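Local coordinates for hypothetical protein TM0486 (Thermotoga maritima, PDB 1VK8), which binds thiamin and takes part in the response of the cell to oxidative conditions, at residues N55-G60 / I96-K101. Sequence-based numbering, arbitrary orientation.
Sequences NTTVEG and ITIEEK
Glu59 reaches from strand 56-60 to Ile98 in the first turn of the C-terminal helix 98-102, across one face of the four-stranded antiparallel sheet of this ferredoxin-like fold. The helices 31-43 and 62-76 pack on the other face. CG of Glu59 is anti to the backbone N (chi1 173°) and the chain runs out extended, which carries the carboxylate to the helix start. There Ile98 N donates to Glu59 OE1 at 2.8 Å, nearly straight at 163°. The donor lies on the anti side of OE1, tilted 31° from the carboxylate plane. A water donates to the same OE1 at 2.7 Å and accepts from Glu99 N. The carboxylate thus serves two backbone N-H groups, one directly and one through water. Its negative charge probably suits the positive end of the helix dipole. Thr97 is the N-cap: its OG1 accepts from Glu100 N and donates to Glu100 OE1.

The Ile98 side chain makes the apolar contacts. Its CD1 lies 4.0 Å from Glu59 CB. The Thr57 and Ile98 side chains run antiparallel alongside each other, and Pro53 of the second subunit packs on both. Thr57 OG1 is hydrogen-bonded to Ser19 OG, while Thr57 CG2 lies 4.1 Å from Ile98 CG1.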
# COMPACT_ATOMS: atom_id res chain seq x y z
N ASN C 55 -0.91 -5.54 9.01
CA ASN C 55 -2.18 -4.83 9.02
C ASN C 55 -3.23 -5.62 9.77
O ASN C 55 -2.99 -6.75 10.20
CB ASN C 55 -2.64 -4.54 7.57
CG ASN C 55 -2.59 -5.76 6.65
OD1 ASN C 55 -2.96 -6.84 7.00
ND2 ASN C 55 -2.18 -5.52 5.41
N THR C 56 -4.39 -5.01 9.97
CA THR C 56 -5.55 -5.67 10.55
C THR C 56 -6.67 -5.59 9.55
O THR C 56 -6.99 -4.49 9.08
CB THR C 56 -5.96 -4.95 11.81
OG1 THR C 56 -4.93 -5.09 12.79
CG2 THR C 56 -7.23 -5.55 12.45
N THR C 57 -7.24 -6.74 9.21
CA THR C 57 -8.31 -6.85 8.22
C THR C 57 -9.65 -7.00 8.88
O THR C 57 -9.83 -7.88 9.71
CB THR C 57 -8.03 -8.05 7.34
OG1 THR C 57 -6.78 -7.87 6.68
CG2 THR C 57 -9.07 -8.15 6.21
N VAL C 58 -10.58 -6.13 8.55
CA VAL C 58 -11.98 -6.26 8.99
C VAL C 58 -12.86 -6.69 7.81
O VAL C 58 -12.53 -6.42 6.66
CB VAL C 58 -12.53 -4.96 9.63
CG1 VAL C 58 -11.58 -4.52 10.76
CG2 VAL C 58 -12.70 -3.87 8.60
N GLU C 59 -13.94 -7.37 8.11
CA GLU C 59 -14.94 -7.74 7.14
C GLU C 59 -16.25 -7.11 7.58
O GLU C 59 -16.67 -7.27 8.72
CB GLU C 59 -15.06 -9.25 7.15
CG GLU C 59 -16.16 -9.84 6.32
CD GLU C 59 -16.24 -11.33 6.54
OE1 GLU C 59 -15.22 -11.99 6.30
OE2 GLU C 59 -17.29 -11.84 6.96
N GLY C 60 -16.88 -6.35 6.70
CA GLY C 60 -18.15 -5.75 7.02
C GLY C 60 -18.69 -4.92 5.90
O GLY C 60 -18.20 -4.97 4.79
N ILE C 96 -17.56 -9.95 -0.72
CA ILE C 96 -16.39 -10.81 -0.56
C ILE C 96 -16.05 -10.85 0.94
O ILE C 96 -16.25 -9.86 1.68
CB ILE C 96 -15.18 -10.30 -1.40
CG1 ILE C 96 -14.01 -11.29 -1.39
CG2 ILE C 96 -14.72 -8.93 -0.94
CD1 ILE C 96 -14.26 -12.57 -2.14
N THR C 97 -15.53 -11.99 1.38
CA THR C 97 -15.26 -12.22 2.80
C THR C 97 -13.83 -12.69 3.00
O THR C 97 -13.16 -13.10 2.05
CB THR C 97 -16.18 -13.33 3.35
OG1 THR C 97 -16.02 -14.53 2.58
CG2 THR C 97 -17.63 -12.97 3.21
N ILE C 98 -13.38 -12.63 4.25
CA ILE C 98 -12.07 -13.14 4.63
C ILE C 98 -11.95 -14.62 4.24
O ILE C 98 -10.96 -15.01 3.59
CB ILE C 98 -11.82 -12.88 6.15
CG1 ILE C 98 -11.62 -11.39 6.43
CG2 ILE C 98 -10.63 -13.70 6.63
CD1 ILE C 98 -11.60 -11.00 7.92
N GLU C 99 -12.96 -15.41 4.59
CA GLU C 99 -12.93 -16.86 4.41
C GLU C 99 -12.80 -17.21 2.94
O GLU C 99 -12.07 -18.12 2.58
CB GLU C 99 -14.19 -17.51 5.01
CG GLU C 99 -14.24 -19.03 4.96
CD GLU C 99 -15.56 -19.60 5.47
OE1 GLU C 99 -16.39 -18.84 6.03
OE2 GLU C 99 -15.77 -20.83 5.30
N GLU C 100 -13.46 -16.46 2.07
CA GLU C 100 -13.40 -16.74 0.63
C GLU C 100 -11.98 -16.56 0.11
O GLU C 100 -11.59 -17.19 -0.86
CB GLU C 100 -14.35 -15.83 -0.16
CG GLU C 100 -15.81 -16.20 -0.00
CD GLU C 100 -16.76 -15.20 -0.64
OE1 GLU C 100 -17.05 -14.17 -0.03
OE2 GLU C 100 -17.24 -15.46 -1.77
N LYS C 101 -11.20 -15.71 0.76
CA LYS C 101 -9.82 -15.47 0.35
C LYS C 101 -8.75 -16.32 1.07
O LYS C 101 -7.67 -16.54 0.51
CB LYS C 101 -9.53 -14.00 0.54
CG LYS C 101 -10.51 -13.09 -0.19
CD LYS C 101 -10.53 -11.69 0.39
CE LYS C 101 -9.48 -10.88 -0.29
NZ LYS C 101 -9.44 -9.63 0.40
O HOH W 1 -15.12 -14.68 6.50